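Alpha-amylase (Eubacterium rectale DSM 17629, PDB 6AZ5) probably binds starch-type alpha-glucans through this family 41 carbohydrate-binding module of a surface-anchored amylase from a human gut bacterium. Local coordinates at residues M20-L25 / D74-W79; G68-Y73 / T85-F90; H3-Y8 / E96-Y101; L25-A30 / Q54-A59. One frame throughout, in Å; residues are numbered along the deposited sequence.

Interaction 1 (M20-L25 / D74-W79)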
loop_
_atom_site.group_PDB
_atom_site.type_symbol
_atom_site.label_atom_id
_atom_site.label_comp_id
_atom_site.label_asym_id
_atom_site.label_seq_id
_atom_site.Cartn_x
_atom_site.Cartn_y
_atom_site.Cartn_z
ATOM N N MET A 20 4.836 1.767 13.061
ATOM C CA MET A 20 4.811 2.920 12.164
ATOM C C MET A 20 6.223 3.412 11.890
ATOM O O MET A 20 6.945 3.778 12.815
ATOM C CB MET A 20 3.969 4.051 12.749
ATOM C CG MET A 20 3.721 5.205 11.786
ATOM S SD MET A 20 2.694 4.708 10.387
ATOM C CE MET A 20 1.274 4.036 11.243
ATOM N N GLY A 21 6.611 3.419 10.618
ATOM C CA GLY A 21 7.960 3.794 10.231
ATOM C C GLY A 21 8.780 2.596 9.793
ATOM O O GLY A 21 9.809 2.738 9.122
ATOM N N LYS A 22 8.314 1.407 10.162
ATOM C CA LYS A 22 9.006 0.177 9.808
ATOM C C LYS A 22 8.283 -0.579 8.690
ATOM O O LYS A 22 8.894 -1.363 7.969
ATOM C CB LYS A 22 9.162 -0.710 11.047
ATOM C CG LYS A 22 9.687 0.052 12.258
ATOM C CD LYS A 22 10.075 -0.858 13.414
ATOM C CE LYS A 22 10.556 -0.031 14.599
ATOM N NZ LYS A 22 11.192 -0.859 15.654
ATOM N N VAL A 23 6.983 -0.345 8.549
ATOM C CA VAL A 23 6.209 -0.992 7.487
ATOM C C VAL A 23 6.304 -0.176 6.203
ATOM O O VAL A 23 6.046 1.031 6.215
ATOM C CB VAL A 23 4.724 -1.144 7.874
ATOM C CG1 VAL A 23 3.982 -1.974 6.838
ATOM C CG2 VAL A 23 4.591 -1.763 9.252
ATOM N N ASP A 24 6.690 -0.815 5.103
ATOM C CA ASP A 24 6.676 -0.124 3.817
ATOM C C ASP A 24 6.134 -0.994 2.685
ATOM O O ASP A 24 5.631 -2.100 2.905
ATOM C CB ASP A 24 8.078 0.411 3.452
ATOM C CG ASP A 24 9.127 -0.689 3.254
ATOM O OD1 ASP A 24 8.788 -1.809 2.817
ATOM O OD2 ASP A 24 10.320 -0.417 3.519
ATOM N N LEU A 25 6.221 -0.451 1.479
ATOM C CA LEU A 25 5.911 -1.173 0.261
ATOM C C LEU A 25 7.149 -1.173 -0.613
ATOM O O LEU A 25 7.766 -0.129 -0.811
ATOM C CB LEU A 25 4.750 -0.526 -0.498
ATOM C CG LEU A 25 3.402 -0.328 0.178
ATOM C CD1 LEU A 25 2.459 0.413 -0.770
ATOM C CD2 LEU A 25 2.812 -1.674 0.615
ATOM N N ASP A 74 9.159 -5.077 8.459
ATOM C CA ASP A 74 10.121 -4.424 9.342
ATOM C C ASP A 74 11.351 -4.034 8.539
ATOM O O ASP A 74 12.305 -4.807 8.435
ATOM C CB ASP A 74 10.498 -5.348 10.506
ATOM C CG ASP A 74 11.229 -4.619 11.629
ATOM O OD1 ASP A 74 11.697 -3.482 11.415
ATOM O OD2 ASP A 74 11.340 -5.194 12.734
ATOM N N ASN A 75 11.328 -2.834 7.971
ATOM C CA ASN A 75 12.377 -2.430 7.043
ATOM C C ASN A 75 13.690 -2.081 7.741
ATOM O O ASN A 75 14.688 -1.793 7.082
ATOM C CB ASN A 75 11.910 -1.252 6.182
ATOM C CG ASN A 75 11.486 -0.043 7.005
ATOM O OD1 ASN A 75 11.754 0.044 8.203
ATOM N ND2 ASN A 75 10.819 0.902 6.350
ATOM N N THR A 76 13.686 -2.111 9.071
ATOM C CA THR A 76 14.921 -1.955 9.832
ATOM C C THR A 76 15.758 -3.227 9.707
ATOM O O THR A 76 16.944 -3.236 10.039
ATOM C CB THR A 76 14.655 -1.648 11.321
ATOM O OG1 THR A 76 14.051 -2.783 11.953
ATOM C CG2 THR A 76 13.739 -0.434 11.472
ATOM N N LYS A 77 15.130 -4.300 9.225
ATOM C CA LYS A 77 15.827 -5.562 8.990
ATOM C C LYS A 77 15.827 -5.907 7.507
ATOM O O LYS A 77 16.103 -7.044 7.134
ATOM C CB LYS A 77 15.186 -6.704 9.783
ATOM C CG LYS A 77 14.796 -6.354 11.211
ATOM C CD LYS A 77 15.983 -5.831 12.003
ATOM C CE LYS A 77 15.556 -5.332 13.375
ATOM N NZ LYS A 77 16.574 -4.422 13.980
ATOM N N GLY A 78 15.519 -4.924 6.664
ATOM C CA GLY A 78 15.419 -5.158 5.234
ATOM C C GLY A 78 14.344 -6.186 4.926
ATOM O O GLY A 78 13.284 -6.196 5.551
ATOM N N TRP A 79 14.620 -7.059 3.969
ATOM C CA TRP A 79 13.694 -8.132 3.630
ATOM C C TRP A 79 13.597 -9.158 4.749
ATOM O O TRP A 79 12.559 -9.801 4.928
ATOM C CB TRP A 79 14.124 -8.813 2.333
ATOM C CG TRP A 79 13.912 -7.956 1.131
ATOM C CD1 TRP A 79 14.831 -7.157 0.517
ATOM C CD2 TRP A 79 12.692 -7.801 0.400
ATOM N NE1 TRP A 79 14.261 -6.519 -0.559
ATOM C CE2 TRP A 79 12.948 -6.896 -0.653
ATOM C CE3 TRP A 79 11.407 -8.335 0.533
ATOM C CZ2 TRP A 79 11.965 -6.517 -1.565
ATOM C CZ3 TRP A 79 10.436 -7.958 -0.373
ATOM C CH2 TRP A 79 10.719 -7.058 -1.409
#
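Asn75 meets Gly21, Lys22 and Asp24 with both its backbone and its side chain, and these polar bonds dominate the contact. Its backbone N donates to Lys22 O at 2.8 Å. Its amide is folded back between its own backbone N and carbonyl carbon (chi1 58°), which lets ND2 donate to Asp24 OD2 at 3.2 Å. The acceptor lies almost in the amide plane of Asn75, whereas ND2 comes to OD2 from above the carboxylate, 43° out of its plane. A second, weak bond runs from Asn75 ND2 to Gly21 O at 3.5 Å. Asparagine suits the place because one short amide can serve two acceptors. Asp24 OD2 is also bonded by Ser35 and forms a salt bridge with Arg72, so three donors converge on one buried oxygen.

Packing is lighter. The extended Lys22 chain lies alongside Asp74, CD being 3.7 Å from OD1, while its CG brushes Thr76 CG2. The lysine nitrogen remains 5.0 Å from Asp74 OD1, which leaves their opposite charges near but not in contact. Gly21 has a positive phi of 107°, where a side chain would press on the preceding carbonyl oxygen.

Bonds within residues 74-79 shape the partner. Asp74 OD1 accepts Thr76 OG1 at 2.5 Å and, weakly, Thr76 N, while Lys77 N reaches Asp74 O at 3.0 Å. This is a beta turn whose first residue, Asp74, also closes a weak Asx turn, here pinning a surface loop to the start of strand 24-29 in the beta-sandwich.

Interaction 2 (G68-Y73 / T85-F90)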
loop_
_atom_site.group_PDB
_atom_site.type_symbol
_atom_site.label_atom_id
_atom_site.label_comp_id
_atom_site.label_asym_id
_atom_site.label_seq_id
_atom_site.Cartn_x
_atom_site.Cartn_y
_atom_site.Cartn_z
ATOM N N GLY A 68 3.849 -3.242 -9.774
ATOM C CA GLY A 68 4.195 -4.405 -8.979
ATOM C C GLY A 68 4.568 -3.953 -7.583
ATOM O O GLY A 68 5.255 -2.947 -7.427
ATOM N N LEU A 69 4.117 -4.681 -6.566
ATOM C CA LEU A 69 4.445 -4.310 -5.201
ATOM C C LEU A 69 4.275 -5.456 -4.212
ATOM O O LEU A 69 3.606 -6.442 -4.491
ATOM C CB LEU A 69 3.586 -3.126 -4.745
ATOM C CG LEU A 69 2.223 -3.473 -4.139
ATOM C CD1 LEU A 69 1.623 -2.260 -3.464
ATOM C CD2 LEU A 69 1.263 -4.023 -5.188
ATOM N N LYS A 70 4.888 -5.304 -3.043
ATOM C CA LYS A 70 4.612 -6.173 -1.911
ATOM C C LYS A 70 4.943 -5.449 -0.609
ATOM O O LYS A 70 5.883 -4.661 -0.546
ATOM C CB LYS A 70 5.400 -7.481 -2.025
ATOM C CG LYS A 70 6.897 -7.293 -2.022
ATOM C CD LYS A 70 7.626 -8.599 -2.313
ATOM C CE LYS A 70 7.470 -9.012 -3.762
ATOM N NZ LYS A 70 8.411 -10.107 -4.131
ATOM N N ALA A 71 4.155 -5.709 0.425
ATOM C CA ALA A 71 4.411 -5.118 1.730
ATOM C C ALA A 71 5.658 -5.731 2.381
ATOM O O ALA A 71 5.979 -6.890 2.130
ATOM C CB ALA A 71 3.202 -5.294 2.628
ATOM N N ARG A 72 6.362 -4.943 3.196
ATOM C CA ARG A 72 7.469 -5.444 4.018
ATOM C C ARG A 72 7.234 -5.027 5.464
ATOM O O ARG A 72 6.856 -3.885 5.727
ATOM C CB ARG A 72 8.814 -4.928 3.512
ATOM C CG ARG A 72 9.124 -5.334 2.090
ATOM C CD ARG A 72 10.564 -5.024 1.730
ATOM N NE ARG A 72 10.902 -3.643 2.055
ATOM C CZ ARG A 72 12.120 -3.121 1.951
ATOM N NH1 ARG A 72 13.128 -3.869 1.522
ATOM N NH2 ARG A 72 12.328 -1.850 2.279
ATOM N N TYR A 73 7.446 -5.952 6.398
ATOM C CA TYR A 73 6.938 -5.792 7.764
ATOM C C TYR A 73 7.858 -5.027 8.713
ATOM O O TYR A 73 7.394 -4.412 9.677
ATOM C CB TYR A 73 6.637 -7.166 8.373
ATOM C CG TYR A 73 5.661 -8.003 7.576
ATOM C CD1 TYR A 73 4.679 -7.410 6.796
ATOM C CD2 TYR A 73 5.726 -9.389 7.603
ATOM C CE1 TYR A 73 3.789 -8.176 6.064
ATOM C CE2 TYR A 73 4.842 -10.163 6.878
ATOM C CZ TYR A 73 3.876 -9.553 6.108
ATOM O OH TYR A 73 2.993 -10.322 5.385
ATOM N N THR A 85 3.099 -12.410 1.491
ATOM C CA THR A 85 3.221 -13.803 1.047
ATOM C C THR A 85 3.436 -14.024 -0.462
ATOM O O THR A 85 3.689 -15.156 -0.871
ATOM C CB THR A 85 1.983 -14.645 1.485
ATOM O OG1 THR A 85 0.786 -14.072 0.946
ATOM C CG2 THR A 85 1.889 -14.694 2.994
ATOM N N ALA A 86 3.367 -12.964 -1.274
ATOM C CA ALA A 86 3.627 -13.076 -2.724
ATOM C C ALA A 86 3.703 -11.728 -3.455
ATOM O O ALA A 86 3.359 -10.692 -2.889
ATOM C CB ALA A 86 2.561 -13.943 -3.398
ATOM N N ASP A 87 4.162 -11.760 -4.709
ATOM C CA ASP A 87 4.100 -10.609 -5.617
ATOM C C ASP A 87 2.665 -10.130 -5.798
ATOM O O ASP A 87 1.781 -10.920 -6.135
ATOM C CB ASP A 87 4.663 -10.961 -7.001
ATOM C CG ASP A 87 6.167 -10.785 -7.101
ATOM O OD1 ASP A 87 6.852 -10.888 -6.061
ATOM O OD2 ASP A 87 6.663 -10.548 -8.232
ATOM N N ARG A 88 2.436 -8.835 -5.618
ATOM C CA ARG A 88 1.112 -8.278 -5.858
ATOM C C ARG A 88 1.144 -7.286 -7.010
ATOM O O ARG A 88 2.210 -6.965 -7.537
ATOM C CB ARG A 88 0.566 -7.601 -4.601
ATOM C CG ARG A 88 0.629 -8.449 -3.353
ATOM C CD ARG A 88 0.019 -9.828 -3.565
ATOM N NE ARG A 88 0.029 -10.602 -2.324
ATOM C CZ ARG A 88 -0.297 -11.889 -2.233
ATOM N NH1 ARG A 88 -0.666 -12.567 -3.313
ATOM N NH2 ARG A 88 -0.255 -12.497 -1.054
ATOM N N SER A 89 -0.029 -6.805 -7.408
ATOM C CA SER A 89 -0.109 -5.800 -8.459
ATOM C C SER A 89 -1.472 -5.126 -8.512
ATOM O O SER A 89 -2.468 -5.662 -8.020
ATOM C CB SER A 89 0.203 -6.416 -9.827
ATOM O OG SER A 89 -0.816 -7.310 -10.225
ATOM N N PHE A 90 -1.498 -3.944 -9.115
ATOM C CA PHE A 90 -2.738 -3.242 -9.413
ATOM C C PHE A 90 -2.492 -2.288 -10.562
ATOM O O PHE A 90 -1.357 -2.099 -10.994
ATOM C CB PHE A 90 -3.279 -2.484 -8.194
ATOM C CG PHE A 90 -2.418 -1.329 -7.748
ATOM C CD1 PHE A 90 -1.372 -1.529 -6.860
ATOM C CD2 PHE A 90 -2.680 -0.038 -8.183
ATOM C CE1 PHE A 90 -0.583 -0.465 -6.431
ATOM C CE2 PHE A 90 -1.894 1.035 -7.761
ATOM C CZ PHE A 90 -0.842 0.818 -6.883
#
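Lys70 reaches Asp87 because its CG sits between the backbone N and the carbonyl carbon (chi1 62°) and its chain then bends at chi3 (72°), bringing NZ across to the other segment. Asp87 sets its own CG beside the backbone N, opposite the carbonyl carbon, and meets the lysine with OD1 at 2.6 Å. NZ comes in nearly along the C-O axis of that oxygen, a short salt bridge through a single carboxylate oxygen. The aliphatic part of Lys70 also packs against Trp79. With only the methyl of an alanine in place of Lys70, Asp87 is likely to lose this counter-charge, and Trp79 the aliphatic chain packed on it.

Behind the ion pair, the strands join through Leu69 and Arg88, an antiparallel hydrogen-bonded pair. Leu69 N donates to Arg88 O at 3.1 Å and Arg88 N returns the bond to Leu69 O at 2.9 Å. Gly68 and Ser89 form the next, non-hydrogen-bonded pair, where Gly68 CA comes within 3.5 Å of Arg88 O in a CA-H...O contact. The short strand segments are antiparallel but strongly twisted, their directions 128° apart rather than 180°, and the pairing is brief.

Leu69 turns its methyl groups inward: CD2 lies 3.7 Å from Arg88 CB and 4.0 Å from Phe90 CD1, meeting the Phe90 ring at its edge. A branched apolar chain fits here, facing the hydrophobic interior. The Arg88 guanidinium bends away to a salt bridge with Asp84.

The chemistry is thus divided: apolar contacts and backbone bonds hold the buried side, while a charged pair links the two segments where the protein faces solvent.

Interaction 3 (H3-Y8 / E96-Y101)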
loop_
_atom_site.group_PDB
_atom_site.type_symbol
_atom_site.label_atom_id
_atom_site.label_comp_id
_atom_site.label_asym_id
_atom_site.label_seq_id
_atom_site.Cartn_x
_atom_site.Cartn_y
_atom_site.Cartn_z
ATOM N N HIS A 3 0.054 12.509 -10.976
ATOM C CA HIS A 3 -1.119 11.897 -10.372
ATOM C C HIS A 3 -0.775 11.277 -9.019
ATOM O O HIS A 3 0.165 10.487 -8.906
ATOM C CB HIS A 3 -1.707 10.835 -11.299
ATOM C CG HIS A 3 -2.762 10.000 -10.651
ATOM N ND1 HIS A 3 -4.008 10.499 -10.324
ATOM C CD2 HIS A 3 -2.752 8.714 -10.236
ATOM C CE1 HIS A 3 -4.720 9.548 -9.750
ATOM N NE2 HIS A 3 -3.989 8.454 -9.687
ATOM N N THR A 4 -1.544 11.633 -7.997
ATOM C CA THR A 4 -1.338 11.090 -6.656
ATOM C C THR A 4 -2.494 10.176 -6.249
ATOM O O THR A 4 -3.660 10.532 -6.401
ATOM C CB THR A 4 -1.187 12.213 -5.611
ATOM O OG1 THR A 4 0.016 12.946 -5.865
ATOM C CG2 THR A 4 -1.113 11.636 -4.207
ATOM N N PHE A 5 -2.168 8.990 -5.742
ATOM C CA PHE A 5 -3.183 8.114 -5.184
ATOM C C PHE A 5 -2.838 7.755 -3.745
ATOM O O PHE A 5 -1.698 7.885 -3.317
ATOM C CB PHE A 5 -3.349 6.846 -6.027
ATOM C CG PHE A 5 -2.097 6.019 -6.152
ATOM C CD1 PHE A 5 -1.190 6.256 -7.176
ATOM C CD2 PHE A 5 -1.839 4.987 -5.261
ATOM C CE1 PHE A 5 -0.042 5.489 -7.301
ATOM C CE2 PHE A 5 -0.691 4.218 -5.377
ATOM C CZ PHE A 5 0.208 4.469 -6.399
ATOM N N THR A 6 -3.846 7.322 -3.004
ATOM C CA THR A 6 -3.664 6.871 -1.639
ATOM C C THR A 6 -3.706 5.352 -1.619
ATOM O O THR A 6 -4.479 4.739 -2.355
ATOM C CB THR A 6 -4.754 7.443 -0.710
ATOM O OG1 THR A 6 -4.724 8.874 -0.766
ATOM C CG2 THR A 6 -4.539 6.996 0.720
ATOM N N ILE A 7 -2.869 4.736 -0.799
ATOM C CA ILE A 7 -2.959 3.297 -0.626
ATOM C C ILE A 7 -2.996 2.927 0.854
ATOM O O ILE A 7 -2.126 3.317 1.641
ATOM C CB ILE A 7 -1.807 2.561 -1.364
ATOM C CG1 ILE A 7 -1.794 1.081 -0.995
ATOM C CG2 ILE A 7 -0.464 3.197 -1.069
ATOM C CD1 ILE A 7 -1.061 0.229 -2.013
ATOM N N TYR A 8 -4.050 2.204 1.223
ATOM C CA TYR A 8 -4.228 1.681 2.571
ATOM C C TYR A 8 -3.726 0.249 2.652
ATOM O O TYR A 8 -3.898 -0.521 1.707
ATOM C CB TYR A 8 -5.698 1.709 2.988
ATOM C CG TYR A 8 -6.361 3.067 2.981
ATOM C CD1 TYR A 8 -5.660 4.215 3.306
ATOM C CD2 TYR A 8 -7.706 3.191 2.659
ATOM C CE1 TYR A 8 -6.283 5.455 3.309
ATOM C CE2 TYR A 8 -8.334 4.421 2.655
ATOM C CZ TYR A 8 -7.617 5.550 2.975
ATOM O OH TYR A 8 -8.241 6.774 2.971
ATOM N N GLU A 96 -10.118 10.559 -9.525
ATOM C CA GLU A 96 -9.988 11.821 -8.798
ATOM C C GLU A 96 -9.361 11.625 -7.420
ATOM O O GLU A 96 -8.307 12.188 -7.119
ATOM C CB GLU A 96 -11.359 12.496 -8.665
ATOM C CG GLU A 96 -11.396 13.760 -7.796
ATOM C CD GLU A 96 -10.290 14.762 -8.101
ATOM O OE1 GLU A 96 -9.806 14.816 -9.254
ATOM O OE2 GLU A 96 -9.913 15.511 -7.172
ATOM N N ASN A 97 -10.018 10.829 -6.588
ATOM C CA ASN A 97 -9.457 10.448 -5.303
ATOM C C ASN A 97 -9.162 8.952 -5.311
ATOM O O ASN A 97 -9.811 8.174 -4.608
ATOM C CB ASN A 97 -10.413 10.814 -4.164
ATOM C CG ASN A 97 -9.868 10.431 -2.794
ATOM O OD1 ASN A 97 -8.657 10.452 -2.561
ATOM N ND2 ASN A 97 -10.767 10.066 -1.883
ATOM N N GLU A 98 -8.189 8.551 -6.126
ATOM C CA GLU A 98 -7.863 7.137 -6.252
ATOM C C GLU A 98 -7.362 6.560 -4.931
ATOM O O GLU A 98 -6.395 7.043 -4.343
ATOM C CB GLU A 98 -6.824 6.900 -7.348
ATOM C CG GLU A 98 -6.479 5.424 -7.495
ATOM C CD GLU A 98 -5.675 5.110 -8.735
ATOM O OE1 GLU A 98 -5.175 6.043 -9.397
ATOM O OE2 GLU A 98 -5.539 3.913 -9.045
ATOM N N VAL A 99 -8.044 5.521 -4.476
ATOM C CA VAL A 99 -7.675 4.833 -3.256
ATOM C C VAL A 99 -7.498 3.349 -3.540
ATOM O O VAL A 99 -8.345 2.732 -4.181
ATOM C CB VAL A 99 -8.734 5.040 -2.163
ATOM C CG1 VAL A 99 -8.448 4.158 -0.963
ATOM C CG2 VAL A 99 -8.768 6.501 -1.756
ATOM N N LEU A 100 -6.382 2.787 -3.085
ATOM C CA LEU A 100 -6.169 1.346 -3.163
ATOM C C LEU A 100 -6.270 0.707 -1.778
ATOM O O LEU A 100 -5.767 1.247 -0.788
ATOM C CB LEU A 100 -4.819 1.030 -3.804
ATOM C CG LEU A 100 -4.770 0.975 -5.338
ATOM C CD1 LEU A 100 -5.813 0.019 -5.885
ATOM C CD2 LEU A 100 -4.925 2.358 -5.971
ATOM N N TYR A 101 -6.950 -0.434 -1.717
ATOM C CA TYR A 101 -7.061 -1.201 -0.487
ATOM C C TYR A 101 -6.237 -2.473 -0.585
ATOM O O TYR A 101 -6.565 -3.395 -1.331
ATOM C CB TYR A 101 -8.513 -1.540 -0.183
ATOM C CG TYR A 101 -9.368 -0.327 0.066
ATOM C CD1 TYR A 101 -9.506 0.202 1.342
ATOM C CD2 TYR A 101 -10.025 0.300 -0.979
ATOM C CE1 TYR A 101 -10.287 1.319 1.566
ATOM C CE2 TYR A 101 -10.805 1.410 -0.765
ATOM C CZ TYR A 101 -10.934 1.919 0.504
ATOM O OH TYR A 101 -11.715 3.030 0.703
#
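Strand 3-8 and the segment 96-101 pair in parallel, uniting the first and last strands of this CBM41 beta-sandwich. Thr6 N donates to Glu98 O at 2.9 Å, Thr6 O accepts Leu100 N at 2.8 Å, and Tyr8 N donates to Leu100 O at 2.8 Å, the alternating ladder of parallel strands. The strand directions diverge by 21°.

Where the ladder begins, side chains take over. His3 has its CG trans to the backbone N (chi1 170°), and NE2 donates to Glu98 OE1 at 2.7 Å. The oxygen is tilted modestly out of the ring plane. Glu98 is buried, and its carboxylate is well supplied: Gly94 N also bonds OE1, while Ser93 N and His110 share OE2. This cluster would probably favour an ionised glutamate. A leucine in place of His3 would probably rob OE1 of one donor and leave a buried carboxylate facing an apolar chain.

On the inner side, Phe5 CD2 touches Leu100 CD2 at 4.1 Å and Ile7 CG1 packs on Leu100 CB, apolar residues suited to the core. On the outer side, partly open to solvent, Tyr8 rests its CE2 on Val99 CG1 at 3.6 Å. The Tyr8 ring also presents its edge to the face of Tyr101 in an offset edge-to-face pair, planes 66° apart, with Tyr8 CD2 only 3.4 Å from Tyr101 CE1.

Interaction 4 (L25-A30 / Q54-A59)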
loop_
_atom_site.group_PDB
_atom_site.type_symbol
_atom_site.label_atom_id
_atom_site.label_comp_id
_atom_site.label_asym_id
_atom_site.label_seq_id
_atom_site.Cartn_x
_atom_site.Cartn_y
_atom_site.Cartn_z
ATOM N N LEU A 25 6.221 -0.451 1.479
ATOM C CA LEU A 25 5.911 -1.173 0.261
ATOM C C LEU A 25 7.149 -1.173 -0.613
ATOM O O LEU A 25 7.766 -0.129 -0.811
ATOM C CB LEU A 25 4.750 -0.526 -0.498
ATOM C CG LEU A 25 3.402 -0.328 0.178
ATOM C CD1 LEU A 25 2.459 0.413 -0.770
ATOM C CD2 LEU A 25 2.812 -1.674 0.615
ATOM N N TRP A 26 7.511 -2.339 -1.130
ATOM C CA TRP A 26 8.529 -2.415 -2.162
ATOM C C TRP A 26 7.824 -2.398 -3.512
ATOM O O TRP A 26 7.052 -3.299 -3.821
ATOM C CB TRP A 26 9.379 -3.671 -2.009
ATOM C CG TRP A 26 10.604 -3.646 -2.848
ATOM C CD1 TRP A 26 10.770 -4.211 -4.077
ATOM C CD2 TRP A 26 11.845 -3.009 -2.526
ATOM N NE1 TRP A 26 12.042 -3.973 -4.538
ATOM C CE2 TRP A 26 12.722 -3.236 -3.601
ATOM C CE3 TRP A 26 12.301 -2.270 -1.427
ATOM C CZ2 TRP A 26 14.028 -2.748 -3.615
ATOM C CZ3 TRP A 26 13.595 -1.793 -1.439
ATOM C CH2 TRP A 26 14.444 -2.033 -2.527
ATOM N N MET A 27 8.072 -1.370 -4.312
ATOM C CA MET A 27 7.307 -1.203 -5.541
ATOM C C MET A 27 8.198 -1.107 -6.766
ATOM O O MET A 27 9.350 -0.677 -6.672
ATOM C CB MET A 27 6.414 0.035 -5.434
ATOM C CG MET A 27 5.635 0.116 -4.137
ATOM S SD MET A 27 4.587 1.585 -4.040
ATOM C CE MET A 27 3.217 1.092 -5.085
ATOM N N TRP A 28 7.664 -1.529 -7.909
ATOM C CA TRP A 28 8.382 -1.448 -9.178
ATOM C C TRP A 28 7.428 -1.234 -10.359
ATOM O O TRP A 28 6.217 -1.402 -10.221
ATOM C CB TRP A 28 9.229 -2.701 -9.394
ATOM C CG TRP A 28 8.453 -3.983 -9.508
ATOM C CD1 TRP A 28 8.080 -4.605 -10.659
ATOM C CD2 TRP A 28 7.980 -4.814 -8.435
ATOM N NE1 TRP A 28 7.401 -5.760 -10.376
ATOM C CE2 TRP A 28 7.327 -5.914 -9.020
ATOM C CE3 TRP A 28 8.042 -4.727 -7.042
ATOM C CZ2 TRP A 28 6.731 -6.921 -8.260
ATOM C CZ3 TRP A 28 7.458 -5.729 -6.289
ATOM C CH2 TRP A 28 6.807 -6.811 -6.899
ATOM N N ASN A 29 7.991 -0.850 -11.503
ATOM C CA ASN A 29 7.242 -0.429 -12.700
ATOM C C ASN A 29 6.447 0.861 -12.516
ATOM O O ASN A 29 6.257 1.336 -11.400
ATOM C CB ASN A 29 6.297 -1.533 -13.184
ATOM C CG ASN A 29 7.027 -2.810 -13.524
ATOM O OD1 ASN A 29 6.605 -3.896 -13.131
ATOM N ND2 ASN A 29 8.144 -2.687 -14.241
ATOM N N ALA A 30 6.006 1.420 -13.642
ATOM C CA ALA A 30 5.248 2.669 -13.692
ATOM C C ALA A 30 6.018 3.822 -13.060
ATOM O O ALA A 30 5.427 4.722 -12.464
ATOM C CB ALA A 30 3.884 2.501 -13.016
ATOM N N GLN A 54 -0.578 5.880 3.064
ATOM C CA GLN A 54 0.396 6.791 2.486
ATOM C C GLN A 54 -0.101 7.246 1.121
ATOM O O GLN A 54 -0.972 6.610 0.527
ATOM C CB GLN A 54 1.765 6.131 2.362
ATOM C CG GLN A 54 1.811 4.956 1.406
ATOM C CD GLN A 54 3.221 4.424 1.225
ATOM O OE1 GLN A 54 4.136 5.164 0.866
ATOM N NE2 GLN A 54 3.405 3.138 1.494
ATOM N N THR A 55 0.434 8.357 0.634
ATOM C CA THR A 55 0.113 8.805 -0.711
ATOM C C THR A 55 1.322 8.604 -1.609
ATOM O O THR A 55 2.463 8.671 -1.161
ATOM C CB THR A 55 -0.311 10.277 -0.744
ATOM O OG1 THR A 55 0.744 11.079 -0.206
ATOM C CG2 THR A 55 -1.575 10.490 0.073
ATOM N N ILE A 56 1.071 8.338 -2.878
ATOM C CA ILE A 56 2.151 8.034 -3.791
ATOM C C ILE A 56 1.909 8.759 -5.107
ATOM O O ILE A 56 0.799 8.757 -5.635
ATOM C CB ILE A 56 2.284 6.513 -3.997
ATOM C CG1 ILE A 56 2.897 5.881 -2.738
ATOM C CG2 ILE A 56 3.137 6.210 -5.202
ATOM C CD1 ILE A 56 2.936 4.373 -2.741
ATOM N N THR A 57 2.948 9.416 -5.604
ATOM C CA THR A 57 2.835 10.241 -6.792
ATOM C C THR A 57 3.509 9.561 -7.971
ATOM O O THR A 57 4.662 9.142 -7.872
ATOM C CB THR A 57 3.473 11.628 -6.571
ATOM O OG1 THR A 57 2.821 12.286 -5.480
ATOM C CG2 THR A 57 3.356 12.484 -7.821
ATOM N N VAL A 58 2.777 9.438 -9.074
ATOM C CA VAL A 58 3.352 8.967 -10.329
ATOM C C VAL A 58 3.178 10.026 -11.418
ATOM O O VAL A 58 2.328 10.910 -11.306
ATOM C CB VAL A 58 2.711 7.643 -10.792
ATOM C CG1 VAL A 58 3.114 6.511 -9.870
ATOM C CG2 VAL A 58 1.199 7.773 -10.859
ATOM N N ALA A 59 4.002 9.944 -12.459
ATOM C CA ALA A 59 3.839 10.804 -13.625
ATOM C C ALA A 59 2.481 10.535 -14.262
ATOM O O ALA A 59 1.973 9.411 -14.196
ATOM C CB ALA A 59 4.955 10.568 -14.627
HETATM O O HOH W 1 5.719 7.603 -12.210
#
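Leu25 and Met27 look across the sandwich core at Gln54 and Ile56, from strand axes 11.7 Å apart whose directions differ by 17°. That spacing is too wide for direct backbone pairing, so the contact is made mostly by side chains. The backbones converge at one end, where Asn29 and Ala30 both adopt positive phi and the CA atoms of Ala30 and Val58 are 7.4 Å apart. There Ala30 O lies 3.9 Å from Val58 CG1, and a water bridges the segments, donating to Ala30 O and accepting from Ala59 N, each at 2.9 Å.

The ends of Met27 and Ile56 meet head-on, SD lying 3.5 Å from Ile56 CD1. An unbranched methionine can extend to the middle of the core, and its bend at chi3 (78°) carries CE alongside the same methyl. Leu25 CD1 rests against Gln54 NE2 at 3.7 Å and, more loosely, against Ile56 CD1. Gln54 NE2 donates to Tyr36 O, so apolar Leu25 need not supply it a partner.

Strand 24-29 runs between strands 35-44 and 66-72, and strand 49-58 between 3-10 and 35-44; Phe38, Leu69 and Ile7 pack against Leu25, while Val67 backs Met27 and Phe5 flanks Ile56.

All four contacts belong to one curled beta-sandwich. Interactions 1 and 2, centres about 13 Å apart, are tied by the salt bridge Asp24 OD2 - Arg72 NH2 at 2.8 Å. Interaction 4 shares Leu25 with interaction 1 and neighbours interaction 3, about 11 Å away between centres, through adjacent strands 3-10 and 49-58. The core joins the rest: Phe90 CZ of interaction 2 lies 3.7 Å from Phe5 CE2 of interaction 3, and Leu25 CD1 is 3.7 Å from Ile7 CD1. Outside, Trp79 CZ2 approaches Trp26 CG at 3.4 Å; such tryptophans are consistent with a glucan-stacking surface as in other CBM41 modules.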